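PDB 5O34: enoyl-CoA hydratase carB homologue from Streptomyces cattleya, which probably acts as a crotonase-superfamily lyase in the biosynthesis of the carbapenem antibiotic thienamycin. Local coordinates for residues D127-D130 / L131-V135; I266-E269 / A270-H274. All blocks are in the same frame, centred on the assembly; numbering follows the deposited sequence.

Interaction 1: D127-D130 / L131-V135; sequences DITD and LYTTV
Leu131, Tyr132, Thr133 and Thr134 each turn their amide back onto the carbonyl four residues earlier, from Asp127 O to Asp130 O, two consecutive turns of regular alpha helix within helix 120-137. The Tyr132 N to Ile128 O bond, 2.8 Å long, is nearly straight at 171°. Thr129 O carries a double load. It takes the amide of Thr133 and also the hydroxyl, with Thr133 OG1 to Thr129 O at 2.7 Å, and the two donors come in from opposite faces of the carbonyl plane. The chi1 of Thr133, 53°, explains this: OG1 is set between its own backbone N and carbonyl carbon, leaning back over the preceding turn, so a buried hydroxyl is satisfied within the helix. The hydroxyl of Thr129 does likewise one turn earlier, bonding to Ile125 O.

On another flank Ile128 and Tyr132 run side by side in the same direction, though the approach of Ile128 CG2 to the phenol ring is modelled too close to be exact and its detail is doubtful. The carbonyl oxygen of Ile128 sits over one ring face, displaced toward the rim, with Ile128 O 3.3 Å from Tyr132 CG. Phe185 meets the Tyr132 ring edge-to-face, while Val153 and Ile157 of helix 152-158 also pack against it. Leu131 and Thr134 lean on Thr78 of helix 71-86. The acids point elsewhere: Asp127 OD2 pairs with Arg71, and Asp130 OD1 with Arg267.

Most of the side chains here are buried, and helices 71-86, 152-158, 184-194 and 252-273 all press on them. The helix is followed after a short connection by strand 142-146 of the main sheet, as in the crotonase fold, where helices pack around a central beta sheet.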
ATOM      1  N   ASP A 127      19.846 -15.272 -10.806  1.00 61.68           N
ATOM      2  CA  ASP A 127      20.467 -15.343  -9.471  1.00 61.71           C
ATOM      3  C   ASP A 127      19.829 -14.334  -8.505  1.00 64.37           C
ATOM      4  O   ASP A 127      19.550 -14.685  -7.354  1.00 63.38           O
ATOM      5  CB  ASP A 127      22.001 -15.175  -9.544  1.00 63.62           C
ATOM      6  CG  ASP A 127      22.717 -16.324 -10.240  1.00 72.04           C
ATOM      7  OD1 ASP A 127      22.246 -17.484 -10.121  1.00 72.06           O
ATOM      8  OD2 ASP A 127      23.765 -16.070 -10.879  1.00 78.10           O
ATOM      9  N   ILE A 128      19.564 -13.099  -9.002  1.00 60.94           N
ATOM     10  CA  ILE A 128      18.896 -11.979  -8.319  1.00 60.86           C
ATOM     11  C   ILE A 128      17.517 -12.419  -7.841  1.00 61.15           C
ATOM     12  O   ILE A 128      17.190 -12.275  -6.657  1.00 60.71           O
ATOM     13  CB  ILE A 128      18.818 -10.758  -9.302  1.00 65.10           C
ATOM     14  CG1 ILE A 128      20.205 -10.165  -9.516  1.00 67.24           C
ATOM     15  CG2 ILE A 128      17.839  -9.666  -8.816  1.00 65.53           C
ATOM     16  CD1 ILE A 128      20.729  -9.420  -8.312  1.00 79.04           C
ATOM     17  N   THR A 129      16.717 -12.988  -8.781  1.00 54.50           N
ATOM     18  CA  THR A 129      15.366 -13.479  -8.527  1.00 52.87           C
ATOM     19  C   THR A 129      15.393 -14.598  -7.499  1.00 54.85           C
ATOM     20  O   THR A 129      14.594 -14.568  -6.568  1.00 54.36           O
ATOM     21  CB  THR A 129      14.649 -13.884  -9.844  1.00 55.48           C
ATOM     22  OG1 THR A 129      14.816 -12.863 -10.828  1.00 54.59           O
ATOM     23  CG2 THR A 129      13.159 -14.147  -9.645  1.00 51.90           C
ATOM     24  N   ASP A 130      16.349 -15.532  -7.623  1.00 51.27           N
ATOM     25  CA  ASP A 130      16.509 -16.651  -6.685  1.00 50.91           C
ATOM     26  C   ASP A 130      16.897 -16.157  -5.294  1.00 51.35           C
ATOM     27  O   ASP A 130      16.414 -16.711  -4.311  1.00 51.32           O
ATOM     28  CB  ASP A 130      17.485 -17.722  -7.222  1.00 53.12           C
ATOM     29  CG  ASP A 130      16.983 -18.516  -8.434  1.00 64.94           C
ATOM     30  OD1 ASP A 130      15.932 -18.134  -9.014  1.00 65.71           O
ATOM     31  OD2 ASP A 130      17.656 -19.500  -8.820  1.00 70.57           O
ATOM     32  N   LEU A 131      17.692 -15.069  -5.216  1.00 45.45           N
ATOM     33  CA  LEU A 131      18.063 -14.453  -3.944  1.00 45.19           C
ATOM     34  C   LEU A 131      16.856 -13.748  -3.314  1.00 48.45           C
ATOM     35  O   LEU A 131      16.537 -14.039  -2.160  1.00 47.68           O
ATOM     36  CB  LEU A 131      19.275 -13.501  -4.080  1.00 45.21           C
ATOM     37  CG  LEU A 131      19.652 -12.661  -2.831  1.00 49.63           C
ATOM     38  CD1 LEU A 131      19.970 -13.532  -1.633  1.00 49.41           C
ATOM     39  CD2 LEU A 131      20.804 -11.730  -3.123  1.00 51.21           C
ATOM     40  N   TYR A 132      16.156 -12.869  -4.076  1.00 44.13           N
ATOM     41  CA  TYR A 132      14.988 -12.151  -3.545  1.00 43.84           C
ATOM     42  C   TYR A 132      13.866 -13.099  -3.125  1.00 49.29           C
ATOM     43  O   TYR A 132      13.268 -12.895  -2.065  1.00 48.41           O
ATOM     44  CB  TYR A 132      14.465 -11.085  -4.521  1.00 44.17           C
ATOM     45  CG  TYR A 132      15.469 -10.030  -4.940  1.00 44.02           C
ATOM     46  CD1 TYR A 132      16.553  -9.696  -4.122  1.00 46.16           C
ATOM     47  CD2 TYR A 132      15.293  -9.305  -6.112  1.00 43.69           C
ATOM     48  CE1 TYR A 132      17.464  -8.706  -4.493  1.00 44.33           C
ATOM     49  CE2 TYR A 132      16.180  -8.292  -6.474  1.00 44.10           C
ATOM     50  CZ  TYR A 132      17.274  -8.013  -5.672  1.00 48.62           C
ATOM     51  OH  TYR A 132      18.184  -7.066  -6.061  1.00 51.72           O
ATOM     52  N   THR A 133      13.612 -14.159  -3.927  1.00 46.89           N
ATOM     53  CA  THR A 133      12.567 -15.137  -3.612  1.00 46.77           C
ATOM     54  C   THR A 133      12.895 -15.960  -2.378  1.00 52.99           C
ATOM     55  O   THR A 133      11.980 -16.201  -1.591  1.00 53.44           O
ATOM     56  CB  THR A 133      12.177 -16.030  -4.810  1.00 49.76           C
ATOM     57  OG1 THR A 133      13.336 -16.642  -5.383  1.00 50.97           O
ATOM     58  CG2 THR A 133      11.384 -15.271  -5.878  1.00 43.20           C
ATOM     59  N   THR A 134      14.178 -16.361  -2.171  1.00 50.75           N
ATOM     60  CA  THR A 134      14.550 -17.183  -1.005  1.00 50.67           C
ATOM     61  C   THR A 134      14.478 -16.342   0.297  1.00 53.74           C
ATOM     62  O   THR A 134      13.804 -16.767   1.239  1.00 54.12           O
ATOM     63  CB  THR A 134      15.882 -17.959  -1.216  1.00 64.28           C
ATOM     64  OG1 THR A 134      16.025 -18.943  -0.193  1.00 68.23           O
ATOM     65  CG2 THR A 134      17.109 -17.073  -1.186  1.00 66.93           C
ATOM     66  N   VAL A 135      15.094 -15.135   0.323  1.00 49.48           N
ATOM     67  CA  VAL A 135      15.076 -14.231   1.486  1.00 49.16           C
ATOM     68  C   VAL A 135      13.625 -13.999   1.971  1.00 53.60           C
ATOM     69  O   VAL A 135      13.376 -14.019   3.176  1.00 53.62           O
ATOM     70  CB  VAL A 135      15.826 -12.897   1.205  1.00 52.73           C
ATOM     71  CG1 VAL A 135      15.673 -11.903   2.361  1.00 52.36           C
ATOM     72  CG2 VAL A 135      17.305 -13.151   0.925  1.00 52.29           C
TER

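Interaction 2: I266-E269 / A270-H274; sequences IRRE and AKESH
Arg268 bends at chi2 (88°) while Glu272, one turn on, stays extended beyond CG, and these torsions bring the guanidinium and carboxylate together as an i to i+4 salt bridge on the outer side of helix 252-273, near the end of the modelled chain. The two planes are turned 48° apart. Glu272 lies over one guanidinium face, with Arg268 NE to Glu272 OE2 at 3.3 Å; the oxygen is well out of the plane, so charge alone holds the pair and no N-H points at it. Glu272 OE2 has a stronger partner in Arg254 of the second subunit, placing this exposed pair beside the subunit interface.

Arg267 and Lys271 travel alongside each other on the next flank. Both converge on one carboxylate: Asp126 OD1 of helix 120-137 forms salt bridges with Arg267 NH1 and Lys271 NZ. Ser273 faces the second subunit too, while its OG bonds to Asn184. The buried side belongs to Ile266 and Ala270, both against Phe185. There Ile266 CG2 stands 4.0 Å from Ala270 CB, and the Ala270 N to Ile266 O bond is 2.7 Å with a nearly linear 176° at the hydrogen.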
ATOM      1  N   ILE A 266       8.335 -11.051 -12.188  1.00 52.46           N
ATOM      2  CA  ILE A 266       9.325 -10.064 -12.646  1.00 51.97           C
ATOM      3  C   ILE A 266      10.466 -10.718 -13.443  1.00 54.31           C
ATOM      4  O   ILE A 266      11.009 -10.065 -14.327  1.00 54.22           O
ATOM      5  CB  ILE A 266       9.882  -9.153 -11.479  1.00 54.91           C
ATOM      6  CG1 ILE A 266       8.773  -8.524 -10.585  1.00 54.80           C
ATOM      7  CG2 ILE A 266      10.848  -8.061 -11.974  1.00 55.76           C
ATOM      8  CD1 ILE A 266       7.545  -7.904 -11.270  1.00 62.90           C
ATOM      9  N   ARG A 267      10.837 -11.976 -13.118  1.00 50.19           N
ATOM     10  CA  ARG A 267      11.944 -12.717 -13.744  1.00 50.66           C
ATOM     11  C   ARG A 267      12.063 -12.472 -15.267  1.00 56.43           C
ATOM     12  O   ARG A 267      13.052 -11.884 -15.719  1.00 56.15           O
ATOM     13  CB  ARG A 267      11.866 -14.219 -13.407  1.00 49.34           C
ATOM     14  CG  ARG A 267      13.122 -15.020 -13.774  1.00 55.64           C
ATOM     15  CD  ARG A 267      12.943 -16.535 -13.626  1.00 53.50           C
ATOM     16  NE  ARG A 267      12.696 -16.956 -12.242  1.00 54.36           N
ATOM     17  CZ  ARG A 267      13.648 -17.226 -11.349  1.00 65.21           C
ATOM     18  NH1 ARG A 267      14.929 -17.123 -11.680  1.00 51.66           N
ATOM     19  NH2 ARG A 267      13.324 -17.585 -10.112  1.00 52.62           N
ATOM     20  N   ARG A 268      11.027 -12.844 -16.027  1.00 55.02           N
ATOM     21  CA  ARG A 268      10.967 -12.675 -17.479  1.00 55.98           C
ATOM     22  C   ARG A 268      10.955 -11.185 -17.895  1.00 62.15           C
ATOM     23  O   ARG A 268      11.657 -10.813 -18.836  1.00 62.22           O
ATOM     24  CB  ARG A 268       9.780 -13.486 -18.042  1.00 56.50           C
ATOM     25  CG  ARG A 268       9.076 -12.919 -19.278  1.00 66.58           C
ATOM     26  CD  ARG A 268       9.686 -13.349 -20.600  1.00 72.85           C
ATOM     27  NE  ARG A 268       8.942 -12.772 -21.726  1.00 77.47           N
ATOM     28  CZ  ARG A 268       9.154 -13.066 -23.006  1.00 90.25           C
ATOM     29  NH1 ARG A 268      10.082 -13.951 -23.348  1.00 78.98           N
ATOM     30  NH2 ARG A 268       8.431 -12.480 -23.956  1.00 76.48           N
ATOM     31  N   GLU A 269      10.186 -10.345 -17.183  1.00 60.57           N
ATOM     32  CA  GLU A 269      10.084  -8.896 -17.434  1.00 61.18           C
ATOM     33  C   GLU A 269      11.429  -8.161 -17.281  1.00 65.71           C
ATOM     34  O   GLU A 269      11.808  -7.391 -18.166  1.00 65.69           O
ATOM     35  CB  GLU A 269       9.034  -8.261 -16.509  1.00 62.78           C
ATOM     36  CG  GLU A 269       7.594  -8.561 -16.890  1.00 73.21           C
ATOM     37  CD  GLU A 269       6.523  -8.285 -15.846  1.00 89.53           C
ATOM     38  OE1 GLU A 269       6.828  -7.655 -14.806  1.00 72.61           O
ATOM     39  OE2 GLU A 269       5.366  -8.707 -16.075  1.00 85.96           O
ATOM     40  N   ALA A 270      12.146  -8.407 -16.165  1.00 63.16           N
ATOM     41  CA  ALA A 270      13.454  -7.811 -15.845  1.00 63.37           C
ATOM     42  C   ALA A 270      14.510  -8.161 -16.895  1.00 70.07           C
ATOM     43  O   ALA A 270      15.367  -7.330 -17.202  1.00 70.13           O
ATOM     44  CB  ALA A 270      13.921  -8.260 -14.469  1.00 63.62           C
ATOM     45  N   LYS A 271      14.428  -9.387 -17.457  1.00 67.74           N
ATOM     46  CA  LYS A 271      15.317  -9.878 -18.509  1.00 67.62           C
ATOM     47  C   LYS A 271      15.222  -8.999 -19.761  1.00 74.67           C
ATOM     48  O   LYS A 271      16.246  -8.474 -20.209  1.00 76.06           O
ATOM     49  CB  LYS A 271      15.016 -11.346 -18.832  1.00 68.29           C
ATOM     50  CG  LYS A 271      15.716 -12.307 -17.890  1.00 68.24           C
ATOM     51  CD  LYS A 271      15.101 -13.694 -17.935  1.00 69.12           C
ATOM     52  CE  LYS A 271      15.851 -14.649 -17.047  1.00 64.18           C
ATOM     53  NZ  LYS A 271      15.256 -16.002 -17.089  1.00 63.26           N
ATOM     54  N   GLU A 272      13.995  -8.788 -20.281  1.00 71.58           N
ATOM     55  CA  GLU A 272      13.730  -7.943 -21.452  1.00 71.59           C
ATOM     56  C   GLU A 272      14.208  -6.494 -21.240  1.00 76.98           C
ATOM     57  O   GLU A 272      14.828  -5.919 -22.133  1.00 77.23           O
ATOM     58  CB  GLU A 272      12.232  -7.948 -21.792  1.00 72.83           C
ATOM     59  CG  GLU A 272      11.708  -9.272 -22.315  1.00 87.08           C
ATOM     60  CD  GLU A 272      10.222  -9.257 -22.600  1.00114.80           C
ATOM     61  OE1 GLU A 272       9.835  -8.936 -23.749  1.00114.33           O
ATOM     62  OE2 GLU A 272       9.441  -9.540 -21.663  1.00110.65           O
ATOM     63  N   SER A 273      13.936  -5.929 -20.049  1.00 73.82           N
ATOM     64  CA  SER A 273      14.264  -4.550 -19.667  1.00 73.66           C
ATOM     65  C   SER A 273      15.769  -4.230 -19.547  1.00 78.64           C
ATOM     66  O   SER A 273      16.184  -3.142 -19.958  1.00 77.90           O
ATOM     67  CB  SER A 273      13.545  -4.174 -18.380  1.00 75.74           C
ATOM     68  OG  SER A 273      12.182  -3.855 -18.606  1.00 81.00           O
ATOM     69  N   HIS A 274      16.574  -5.150 -18.974  1.00 75.64           N
ATOM     70  CA  HIS A 274      18.019  -4.945 -18.830  1.00 92.51           C
ATOM     71  C   HIS A 274      18.798  -5.335 -20.097  1.00109.87           C
ATOM     72  O   HIS A 274      18.211  -5.673 -21.126  1.00 70.62           O
ATOM     73  CB  HIS A 274      18.565  -5.685 -17.601  1.00 93.16           C
ATOM     74  CG  HIS A 274      18.098  -5.113 -16.298  1.00 96.59           C
ATOM     75  ND1 HIS A 274      18.844  -4.175 -15.613  1.00 98.44           N
ATOM     76  CD2 HIS A 274      16.971  -5.369 -15.594  1.00 98.12           C
ATOM     77  CE1 HIS A 274      18.153  -3.890 -14.519  1.00 97.65           C
ATOM     78  NE2 HIS A 274      17.017  -4.582 -14.468  1.00 97.89           N
TER

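How the interactions relate
Interactions 1 and 2 sit on two neighbouring helices, 120-137 and 252-273, with their centres about 14 Å apart, and they meet directly through Arg267. Its NH2 forms a salt bridge with Asp130 OD1 at 2.9 Å and lies 3.5 Å from Thr129 CG2, so one guanidinium both pairs with and packs on the earlier helix. Phe185 of helix 184-194 is shared as well, touching residues of both contacts. Their settings differ: interaction 1 is centred about 10 Å from the centre of the chain and is buried, whereas interaction 2 is about 20 Å out and reaches the second subunit. Asp126, just before interaction 1, ties Lys271 to helix 120-137 as well.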